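Uncharacterized protein YhfS (Escherichia coli, PDB 4J8L) is of unknown function but carries pyridoxal 5'-phosphate attached covalently to a lysine and may have an activity of the cysteine synthase kind. Local coordinates at residues A[293-296]-A[297-301]; A[309-312]-A[313-316]; A[324-327]-A[328-332]; A[350-353]-A[354-358]. All coordinates share one frame; numbering follows the deposited sequence.

Contact 1: residues A[293-296]-A[297-301]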
loop_
_atom_site.group_PDB
_atom_site.type_symbol
_atom_site.label_atom_id
_atom_site.label_comp_id
_atom_site.label_asym_id
_atom_site.label_seq_id
_atom_site.Cartn_x
_atom_site.Cartn_y
_atom_site.Cartn_z
ATOM N N VAL A 293 -12.048 2.765 -25.229
ATOM C CA VAL A 293 -11.837 1.407 -24.737
ATOM C C VAL A 293 -12.318 1.289 -23.296
ATOM O O VAL A 293 -12.953 0.301 -22.924
ATOM C CB VAL A 293 -10.356 0.968 -24.851
ATOM C CG1 VAL A 293 -10.102 -0.299 -24.039
ATOM C CG2 VAL A 293 -9.974 0.769 -26.330
ATOM N N LEU A 294 -12.043 2.312 -22.495
ATOM C CA LEU A 294 -12.467 2.290 -21.095
ATOM C C LEU A 294 -13.987 2.249 -20.988
ATOM O O LEU A 294 -14.533 1.529 -20.144
ATOM C CB LEU A 294 -11.906 3.490 -20.328
ATOM C CG LEU A 294 -10.390 3.475 -20.108
ATOM C CD1 LEU A 294 -9.938 4.721 -19.352
ATOM C CD2 LEU A 294 -9.952 2.204 -19.386
ATOM N N GLU A 295 -14.661 3.009 -21.845
ATOM C CA GLU A 295 -16.126 3.022 -21.865
ATOM C C GLU A 295 -16.683 1.652 -22.238
ATOM O O GLU A 295 -17.595 1.129 -21.578
ATOM C CB GLU A 295 -16.655 4.093 -22.829
ATOM C CG GLU A 295 -18.174 4.152 -22.885
ATOM C CD GLU A 295 -18.693 5.212 -23.841
ATOM O OE1 GLU A 295 -19.881 5.129 -24.227
ATOM O OE2 GLU A 295 -17.916 6.125 -24.202
ATOM N N GLU A 296 -16.135 1.058 -23.292
ATOM C CA GLU A 296 -16.602 -0.255 -23.731
ATOM C C GLU A 296 -16.252 -1.353 -22.723
ATOM O O GLU A 296 -17.005 -2.315 -22.562
ATOM C CB GLU A 296 -16.038 -0.608 -25.105
ATOM C CG GLU A 296 -16.527 0.310 -26.233
ATOM C CD GLU A 296 -18.044 0.325 -26.370
ATOM O OE1 GLU A 296 -18.689 -0.708 -26.081
ATOM O OE2 GLU A 296 -18.595 1.373 -26.771
ATOM N N ALA A 297 -15.116 -1.217 -22.041
ATOM C CA ALA A 297 -14.703 -2.253 -21.089
ATOM C C ALA A 297 -15.640 -2.306 -19.892
ATOM O O ALA A 297 -15.936 -3.386 -19.378
ATOM C CB ALA A 297 -13.258 -2.029 -20.630
ATOM N N GLN A 298 -16.123 -1.142 -19.462
ATOM C CA GLN A 298 -17.019 -1.088 -18.310
ATOM C C GLN A 298 -18.302 -1.860 -18.622
ATOM O O GLN A 298 -18.870 -2.521 -17.744
ATOM C CB GLN A 298 -17.334 0.366 -17.922
ATOM C CG GLN A 298 -18.225 0.509 -16.677
ATOM C CD GLN A 298 -19.713 0.277 -16.956
ATOM O OE1 GLN A 298 -20.221 0.562 -18.050
ATOM N NE2 GLN A 298 -20.412 -0.251 -15.968
ATOM N N LYS A 299 -18.764 -1.775 -19.872
ATOM C CA LYS A 299 -19.996 -2.463 -20.253
ATOM C C LYS A 299 -19.799 -3.970 -20.172
ATOM O O LYS A 299 -20.750 -4.729 -19.952
ATOM C CB LYS A 299 -20.416 -2.079 -21.678
ATOM C CG LYS A 299 -20.739 -0.604 -21.854
ATOM C CD LYS A 299 -21.008 -0.284 -23.328
ATOM C CE LYS A 299 -21.259 1.199 -23.530
ATOM N NZ LYS A 299 -21.393 1.538 -24.978
ATOM N N ARG A 300 -18.555 -4.392 -20.355
ATOM C CA ARG A 300 -18.214 -5.807 -20.368
ATOM C C ARG A 300 -17.637 -6.277 -19.027
ATOM O O ARG A 300 -16.934 -7.287 -18.952
ATOM C CB ARG A 300 -17.271 -6.092 -21.536
ATOM C CG ARG A 300 -17.967 -5.901 -22.868
ATOM C CD ARG A 300 -17.001 -5.873 -24.028
ATOM N NE ARG A 300 -17.724 -5.790 -25.287
ATOM C CZ ARG A 300 -18.192 -4.660 -25.805
ATOM N NH1 ARG A 300 -18.000 -3.505 -25.171
ATOM N NH2 ARG A 300 -18.845 -4.686 -26.956
ATOM N N GLY A 301 -17.945 -5.537 -17.970
ATOM C CA GLY A 301 -17.649 -5.992 -16.620
ATOM C C GLY A 301 -16.432 -5.412 -15.914
ATOM O O GLY A 301 -16.229 -5.652 -14.718
HETATM O O HOH W 1 -19.292 2.366 -20.111
#
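Glu296 reaches forward along the last turns of helix 290-299 to two bases at once, Lys299 and Arg300. The bend at chi2 (-58°) brings its carboxylate over toward them. The well-formed half of this network is Arg300 NH1 to Glu296 OE1, 3.0 Å with an N-H...O angle of 165°. OE1 offers its anti lone pair and lies almost in the guanidinium plane. The bond runs from NH1, and carboxylate and guanidinium planes stand 60° apart. That nitrogen also donates to the backbone Glu296 O at 3.0 Å, coming from above the carbonyl plane.

Packing is tight on the inner side, where the methyl of Ala297 is pressed against Phe319 and against Ile353 and Ser357 of helix 347-360. The helical hydrogen bond from Ala297 N to Val293 O is 2.8 Å long. The outer side is looser: Lys299 NZ lies 3.3 Å from Glu296 OE2, a weak bond, and a long 4.0 Å from Glu295 OE1. A water donates there to both Glu295 O and Gln298 OE1.

Gly301, with positive phi, is the C-prime residue of a Schellman motif, in which Ala302 N pairs with Ala297 O and Gly301 N donates to Gln298 O at 3.2 Å. Two acids one turn ahead of two bases balance their charge locally, and placing the bases at the C-terminal end probably suits the helix dipole.

Contact 2: residues A[309-312]-A[313-316]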
loop_
_atom_site.group_PDB
_atom_site.type_symbol
_atom_site.label_atom_id
_atom_site.label_comp_id
_atom_site.label_asym_id
_atom_site.label_seq_id
_atom_site.Cartn_x
_atom_site.Cartn_y
_atom_site.Cartn_z
ATOM N N ALA A 309 -8.032 1.175 -3.454
ATOM C CA ALA A 309 -8.381 0.028 -4.289
ATOM C C ALA A 309 -7.982 -1.290 -3.634
ATOM O O ALA A 309 -7.563 -1.307 -2.483
ATOM C CB ALA A 309 -7.706 0.161 -5.645
ATOM N N GLU A 310 -8.130 -2.381 -4.388
ATOM C CA GLU A 310 -7.789 -3.724 -3.900
ATOM C C GLU A 310 -8.576 -4.128 -2.649
ATOM O O GLU A 310 -8.108 -4.922 -1.835
ATOM C CB GLU A 310 -6.263 -3.858 -3.729
ATOM C CG GLU A 310 -5.568 -3.508 -5.054
ATOM C CD GLU A 310 -4.068 -3.780 -5.109
ATOM O OE1 GLU A 310 -3.477 -4.237 -4.115
ATOM O OE2 GLU A 310 -3.480 -3.506 -6.184
ATOM N N SER A 311 -9.790 -3.595 -2.528
ATOM C CA SER A 311 -10.651 -3.909 -1.398
ATOM C C SER A 311 -11.383 -5.219 -1.652
ATOM O O SER A 311 -11.356 -5.763 -2.756
ATOM C CB SER A 311 -11.688 -2.803 -1.177
ATOM O OG SER A 311 -12.731 -2.900 -2.134
ATOM N N LYS A 312 -12.031 -5.721 -0.610
ATOM C CA LYS A 312 -12.840 -6.937 -0.724
ATOM C C LYS A 312 -13.943 -6.836 -1.776
ATOM O O LYS A 312 -14.469 -7.867 -2.222
ATOM C CB LYS A 312 -13.472 -7.260 0.628
ATOM C CG LYS A 312 -14.441 -6.194 1.113
ATOM C CD LYS A 312 -14.829 -6.443 2.581
ATOM C CE LYS A 312 -15.551 -5.238 3.176
ATOM N NZ LYS A 312 -15.935 -5.437 4.609
ATOM N N TYR A 313 -14.316 -5.616 -2.160
ATOM C CA TYR A 313 -15.387 -5.419 -3.124
ATOM C C TYR A 313 -14.905 -5.537 -4.560
ATOM O O TYR A 313 -15.706 -5.746 -5.475
ATOM C CB TYR A 313 -16.020 -4.038 -2.966
ATOM C CG TYR A 313 -16.581 -3.774 -1.599
ATOM C CD1 TYR A 313 -17.705 -4.445 -1.152
ATOM C CD2 TYR A 313 -15.978 -2.855 -0.745
ATOM C CE1 TYR A 313 -18.225 -4.208 0.095
ATOM C CE2 TYR A 313 -16.493 -2.607 0.500
ATOM C CZ TYR A 313 -17.622 -3.291 0.916
ATOM O OH TYR A 313 -18.146 -3.065 2.159
ATOM N N GLU A 314 -13.603 -5.380 -4.767
ATOM C CA GLU A 314 -13.101 -5.176 -6.117
ATOM C C GLU A 314 -12.629 -6.476 -6.749
ATOM O O GLU A 314 -11.440 -6.813 -6.739
ATOM C CB GLU A 314 -12.017 -4.088 -6.100
ATOM C CG GLU A 314 -12.631 -2.705 -5.864
ATOM C CD GLU A 314 -11.636 -1.704 -5.303
ATOM O OE1 GLU A 314 -11.087 -0.917 -6.113
ATOM O OE2 GLU A 314 -11.405 -1.691 -4.068
ATOM N N ILE A 315 -13.602 -7.223 -7.264
ATOM C CA ILE A 315 -13.361 -8.551 -7.808
ATOM C C ILE A 315 -13.045 -8.555 -9.321
ATOM O O ILE A 315 -12.011 -9.097 -9.729
ATOM C CB ILE A 315 -14.515 -9.507 -7.400
ATOM C CG1 ILE A 315 -14.365 -9.823 -5.897
ATOM C CG2 ILE A 315 -14.519 -10.751 -8.271
ATOM C CD1 ILE A 315 -15.593 -10.431 -5.251
ATOM N N PRO A 316 -13.917 -7.950 -10.153
ATOM C CA PRO A 316 -13.602 -7.880 -11.588
ATOM C C PRO A 316 -12.381 -6.977 -11.810
ATOM O O PRO A 316 -12.018 -6.202 -10.924
ATOM C CB PRO A 316 -14.859 -7.231 -12.196
ATOM C CG PRO A 316 -15.941 -7.412 -11.180
ATOM C CD PRO A 316 -15.218 -7.316 -9.859
HETATM O O HOH W 2 -9.504 -6.437 -4.777
HETATM O O HOH W 3 -10.994 -8.745 -4.289
HETATM O O HOH W 4 -19.219 -5.476 3.483
#
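Ser311 and Glu314 begin and end a type I beta turn, closed by Glu314 N donating to Ser311 O at 3.0 Å and 164°. An inverse gamma turn centred on Glu314 overlaps its end, with a weak bond from Ile315 N to Tyr313 O. The Gly308-Ala309 peptide just ahead is cis, and Glu310 has positive phi, so the chain changes direction repeatedly between helix 290-299 and strand 318-320.

The serine side chain adds an ST turn: with chi1 at 77°, Ser311 OG sits where it can accept from Tyr313 N at 3.1 Å. It gives its own proton to Glu314 OE2, 2.6 Å away, on the anti lone pair. Ser311 N reaches that same OE2 from above the carboxylate plane, at 2.9 Å. Gly308 N and Val307 N add bonds to OE2 and OE1, so backbone amides and a hydroxyl satisfy this buried carboxylate and hold it fixed.

On the outer side Lys312 and Tyr313 run alongside each other. Their polar ends turn to other parts of the chain, Lys312 NZ to Glu234 in a salt bridge and Tyr313 OH to Glu201. Tyr313 also touches Phe195, next to the cofactor-bearing Lys196, consistent with the turn lying near the cofactor site. Between the two side chains is a CH-pi contact: Lys312 CG stands 4.0 Å from the centroid of the Tyr313 ring, only 6° off its normal.

Contact 3: residues A[324-327]-A[328-332]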
loop_
_atom_site.group_PDB
_atom_site.type_symbol
_atom_site.label_atom_id
_atom_site.label_comp_id
_atom_site.label_asym_id
_atom_site.label_seq_id
_atom_site.Cartn_x
_atom_site.Cartn_y
_atom_site.Cartn_z
ATOM N N GLY A 324 -2.908 10.912 -11.916
ATOM C CA GLY A 324 -2.785 12.352 -12.049
ATOM C C GLY A 324 -1.364 12.813 -12.288
ATOM O O GLY A 324 -1.106 13.600 -13.205
ATOM N N THR A 325 -0.437 12.336 -11.463
ATOM C CA THR A 325 0.958 12.763 -11.569
ATOM C C THR A 325 1.563 12.360 -12.908
ATOM O O THR A 325 2.324 13.129 -13.506
ATOM C CB THR A 325 1.828 12.188 -10.429
ATOM O OG1 THR A 325 1.710 10.760 -10.416
ATOM C CG2 THR A 325 1.372 12.743 -9.096
ATOM N N PHE A 326 1.221 11.164 -13.380
ATOM C CA PHE A 326 1.746 10.705 -14.659
ATOM C C PHE A 326 1.189 11.538 -15.808
ATOM O O PHE A 326 1.923 11.927 -16.710
ATOM C CB PHE A 326 1.451 9.225 -14.899
ATOM C CG PHE A 326 2.167 8.660 -16.096
ATOM C CD1 PHE A 326 3.471 8.210 -15.987
ATOM C CD2 PHE A 326 1.540 8.594 -17.328
ATOM C CE1 PHE A 326 4.139 7.698 -17.087
ATOM C CE2 PHE A 326 2.200 8.084 -18.430
ATOM C CZ PHE A 326 3.499 7.636 -18.313
ATOM N N ARG A 327 -0.114 11.797 -15.770
ATOM C CA ARG A 327 -0.741 12.631 -16.794
ATOM C C ARG A 327 -0.179 14.050 -16.813
ATOM O O ARG A 327 -0.032 14.653 -17.880
ATOM C CB ARG A 327 -2.256 12.630 -16.617
ATOM C CG ARG A 327 -2.858 11.278 -16.935
ATOM C CD ARG A 327 -4.365 11.312 -16.958
ATOM N NE ARG A 327 -4.928 11.360 -15.617
ATOM C CZ ARG A 327 -5.765 12.301 -15.198
ATOM N NH1 ARG A 327 -6.133 13.273 -16.025
ATOM N NH2 ARG A 327 -6.234 12.265 -13.956
ATOM N N GLN A 328 0.152 14.581 -15.640
ATOM C CA GLN A 328 0.782 15.893 -15.559
ATOM C C GLN A 328 2.134 15.893 -16.265
ATOM O O GLN A 328 2.485 16.839 -16.977
ATOM C CB GLN A 328 0.969 16.312 -14.100
ATOM C CG GLN A 328 -0.323 16.579 -13.344
ATOM C CD GLN A 328 -0.074 17.225 -11.994
ATOM O OE1 GLN A 328 0.672 18.202 -11.892
ATOM N NE2 GLN A 328 -0.688 16.678 -10.948
ATOM N N ALA A 329 2.888 14.819 -16.070
ATOM C CA ALA A 329 4.232 14.717 -16.628
ATOM C C ALA A 329 4.202 14.371 -18.114
ATOM O O ALA A 329 5.113 14.726 -18.862
ATOM C CB ALA A 329 5.039 13.679 -15.859
ATOM N N ASN A 330 3.137 13.688 -18.522
ATOM C CA ASN A 330 2.973 13.176 -19.882
ATOM C C ASN A 330 1.567 13.482 -20.407
ATOM O O ASN A 330 0.712 12.602 -20.472
ATOM C CB ASN A 330 3.227 11.664 -19.898
ATOM C CG ASN A 330 4.564 11.292 -19.271
ATOM O OD1 ASN A 330 5.608 11.379 -19.920
ATOM N ND2 ASN A 330 4.541 10.898 -17.995
ATOM N N PRO A 331 1.332 14.747 -20.788
ATOM C CA PRO A 331 -0.016 15.253 -21.073
ATOM C C PRO A 331 -0.745 14.545 -22.215
ATOM O O PRO A 331 -1.976 14.581 -22.251
ATOM C CB PRO A 331 0.230 16.725 -21.420
ATOM C CG PRO A 331 1.522 17.052 -20.773
ATOM C CD PRO A 331 2.344 15.812 -20.863
ATOM N N GLN A 332 -0.016 13.897 -23.119
ATOM C CA GLN A 332 -0.679 13.241 -24.249
ATOM C C GLN A 332 -1.014 11.778 -23.994
ATOM O O GLN A 332 -1.843 11.204 -24.706
ATOM C CB GLN A 332 0.138 13.377 -25.538
ATOM C CG GLN A 332 0.176 14.801 -26.133
ATOM C CD GLN A 332 -1.193 15.484 -26.152
ATOM O OE1 GLN A 332 -2.178 14.964 -26.718
ATOM N NE2 GLN A 332 -1.262 16.662 -25.531
#
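Asn330 lays its side chain over one face of the Phe326 ring while its backbone ends the short helix 324-329. Asn330 is the first residue to leave helical angles, and its CG, anti to the carbonyl carbon (chi1 -53°), turns the amide back over the preceding turn. CB starts 3.5 Å from Phe326 O and also meets the ring atom CE2. CG comes next, 3.9 Å from Phe326 CZ. At the tip, Asn330 ND2 lies 3.3 Å above the plane of the Phe326 ring, over its centre, with amide and ring planes inclined by 33°. ND2 also donates to Phe326 O at 3.1 Å, with an N-H...O angle of 147°.

Phe326 O therefore has two donors from one residue, because Asn330 N reaches it as well, at 2.8 Å. The ND2 bond helps to set the amide's rotation and, with it, the nitrogen's place above the aromatic face. On the next carbonyl, Arg327 O receives a CA-H...O contact from Pro331 CA at 3.2 Å; the proline nitrogen has no hydrogen to give. Two residues earlier, Gln328 N donates to Gly324 O at 2.9 Å, an ordinary helical bond.

The helix is at the surface, in the connection from strand 318-320 to its antiparallel neighbour 337-341. Arg327 NE binds Leu322 O just ahead of it, Phe326 also touches Met1 and Ser333, and Thr325 rests on Pro99, in the loop between strand 92-96 and helix 102-111.

Contact 4: residues A[350-353]-A[354-358]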
loop_
_atom_site.group_PDB
_atom_site.type_symbol
_atom_site.label_atom_id
_atom_site.label_comp_id
_atom_site.label_asym_id
_atom_site.label_seq_id
_atom_site.Cartn_x
_atom_site.Cartn_y
_atom_site.Cartn_z
ATOM N N VAL A 350 -9.207 -10.676 -19.000
ATOM C CA VAL A 350 -8.748 -9.320 -19.293
ATOM C C VAL A 350 -8.511 -9.159 -20.791
ATOM O O VAL A 350 -8.911 -8.149 -21.392
ATOM C CB VAL A 350 -7.468 -8.968 -18.509
ATOM C CG1 VAL A 350 -6.903 -7.625 -18.972
ATOM C CG2 VAL A 350 -7.767 -8.930 -17.011
ATOM N N LEU A 351 -7.893 -10.168 -21.397
ATOM C CA LEU A 351 -7.615 -10.139 -22.834
ATOM C C LEU A 351 -8.914 -10.099 -23.637
ATOM O O LEU A 351 -9.024 -9.360 -24.623
ATOM C CB LEU A 351 -6.769 -11.351 -23.229
ATOM C CG LEU A 351 -6.078 -11.420 -24.581
ATOM C CD1 LEU A 351 -5.026 -10.330 -24.675
ATOM C CD2 LEU A 351 -5.442 -12.788 -24.745
ATOM N N ARG A 352 -9.899 -10.884 -23.210
ATOM C CA ARG A 352 -11.182 -10.916 -23.894
ATOM C C ARG A 352 -11.889 -9.567 -23.809
ATOM O O ARG A 352 -12.393 -9.054 -24.804
ATOM C CB ARG A 352 -12.082 -12.015 -23.330
ATOM C CG ARG A 352 -13.462 -12.070 -24.003
ATOM C CD ARG A 352 -14.369 -13.142 -23.387
ATOM N NE ARG A 352 -14.613 -12.921 -21.958
ATOM C CZ ARG A 352 -15.406 -11.970 -21.473
ATOM N NH1 ARG A 352 -16.029 -11.133 -22.299
ATOM N NH2 ARG A 352 -15.559 -11.838 -20.158
ATOM N N ILE A 353 -11.933 -8.991 -22.614
ATOM C CA ILE A 353 -12.577 -7.694 -22.452
ATOM C C ILE A 353 -11.857 -6.645 -23.299
ATOM O O ILE A 353 -12.494 -5.810 -23.956
ATOM C CB ILE A 353 -12.619 -7.263 -20.967
ATOM C CG1 ILE A 353 -13.557 -8.182 -20.185
ATOM C CG2 ILE A 353 -13.092 -5.821 -20.846
ATOM C CD1 ILE A 353 -13.490 -7.945 -18.674
ATOM N N LEU A 354 -10.527 -6.701 -23.304
ATOM C CA LEU A 354 -9.737 -5.793 -24.143
ATOM C C LEU A 354 -10.099 -5.926 -25.620
ATOM O O LEU A 354 -10.362 -4.926 -26.296
ATOM C CB LEU A 354 -8.247 -6.072 -23.975
ATOM C CG LEU A 354 -7.425 -5.096 -23.143
ATOM C CD1 LEU A 354 -5.963 -5.493 -23.189
ATOM C CD2 LEU A 354 -7.618 -3.676 -23.657
ATOM N N ARG A 355 -10.107 -7.160 -26.123
ATOM C CA ARG A 355 -10.393 -7.399 -27.539
ATOM C C ARG A 355 -11.813 -7.013 -27.930
ATOM O O ARG A 355 -12.034 -6.389 -28.969
ATOM C CB ARG A 355 -10.149 -8.866 -27.904
ATOM C CG ARG A 355 -8.687 -9.255 -27.999
ATOM C CD ARG A 355 -8.533 -10.773 -28.032
ATOM N NE ARG A 355 -7.236 -11.171 -28.562
ATOM C CZ ARG A 355 -6.684 -12.367 -28.383
ATOM N NH1 ARG A 355 -7.314 -13.295 -27.674
ATOM N NH2 ARG A 355 -5.498 -12.631 -28.916
ATOM N N GLU A 356 -12.778 -7.399 -27.104
ATOM C CA GLU A 356 -14.175 -7.093 -27.384
ATOM C C GLU A 356 -14.433 -5.585 -27.356
ATOM O O GLU A 356 -15.197 -5.063 -28.174
ATOM C CB GLU A 356 -15.091 -7.816 -26.400
ATOM C CG GLU A 356 -15.137 -9.329 -26.581
ATOM C CD GLU A 356 -16.044 -9.993 -25.566
ATOM O OE1 GLU A 356 -16.617 -9.272 -24.724
ATOM O OE2 GLU A 356 -16.199 -11.228 -25.617
ATOM N N SER A 357 -13.791 -4.895 -26.416
ATOM C CA SER A 357 -13.939 -3.450 -26.289
ATOM C C SER A 357 -13.373 -2.734 -27.512
ATOM O O SER A 357 -14.021 -1.847 -28.079
ATOM C CB SER A 357 -13.267 -2.952 -25.011
ATOM O OG SER A 357 -13.866 -3.563 -23.879
ATOM N N ILE A 358 -12.169 -3.125 -27.921
ATOM C CA ILE A 358 -11.545 -2.559 -29.121
ATOM C C ILE A 358 -12.384 -2.800 -30.380
ATOM O O ILE A 358 -12.513 -1.919 -31.251
ATOM C CB ILE A 358 -10.117 -3.119 -29.318
ATOM C CG1 ILE A 358 -9.203 -2.601 -28.208
ATOM C CG2 ILE A 358 -9.560 -2.749 -30.698
ATOM C CD1 ILE A 358 -7.906 -3.365 -28.073
#
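Ile353 O is gripped twice by Ser357, whose backbone N lies 2.9 Å away and whose OG lies 2.6 Å away. The two donors reach the carbonyl from opposite faces of its plane, so the hydroxyl is satisfied inside the helix without displacing the regular backbone bond. Ser357 OG gets there because it lies beside its own backbone N (chi1 -60°), leaning back along the helix.

One strip of the helix surface carries Arg352 and Glu356. Arg352 NH1 is 3.1 Å from Glu356 OE1, a salt bridge, and weakly hydrogen-bonded to OE2 at 3.3 Å. Both oxygens thus share a single NH1; the carboxylate and guanidinium planes are 56° apart, so this is not a coplanar two-nitrogen pairing. The aliphatic part takes part too: Arg352 CG comes within 3.3 Å of Glu356 OE2.

A different kind of contact joins Leu351 and Arg355. Leu351 CD2 rests 3.4 Å above one face of the Arg355 guanidinium, offset toward its rim, while NH2 of that group donates to Ala264 O.

Helix 347-360 packs on several elements with its buried side. Ile358 lies against Val293 of helix 290-299, while Val350, Ile353 and Leu354 meet Phe319 of strand 318-320. Val350 and Leu351 also pack on Leu256 and Leu260 of the long helix 229-261.

In the fold
Contacts 1, 2 and 3 lie within the range of the YhfS-like C-terminal family. Contacts 1 and 4 form the closest pair, with centres about 9 Å apart: Ser357 OG lies 3.2 Å from Ala297 CA, and a long, weak ion pair runs from Arg300 NE to Glu356 OE1. Contact 2 follows in the chain, its centre about 17 Å from that of contact 1, and touches it where Pro316 CB meets Gly301 O at 3.3 Å. Of the four it is the one whose side chains touch Phe195, the residue before Lys196. Contact 3 stands apart, nearest atoms about 9 Å from contact 1. A nickel ion lies about 11 Å from the Val293 side chain and about 12 Å from that of Asn330.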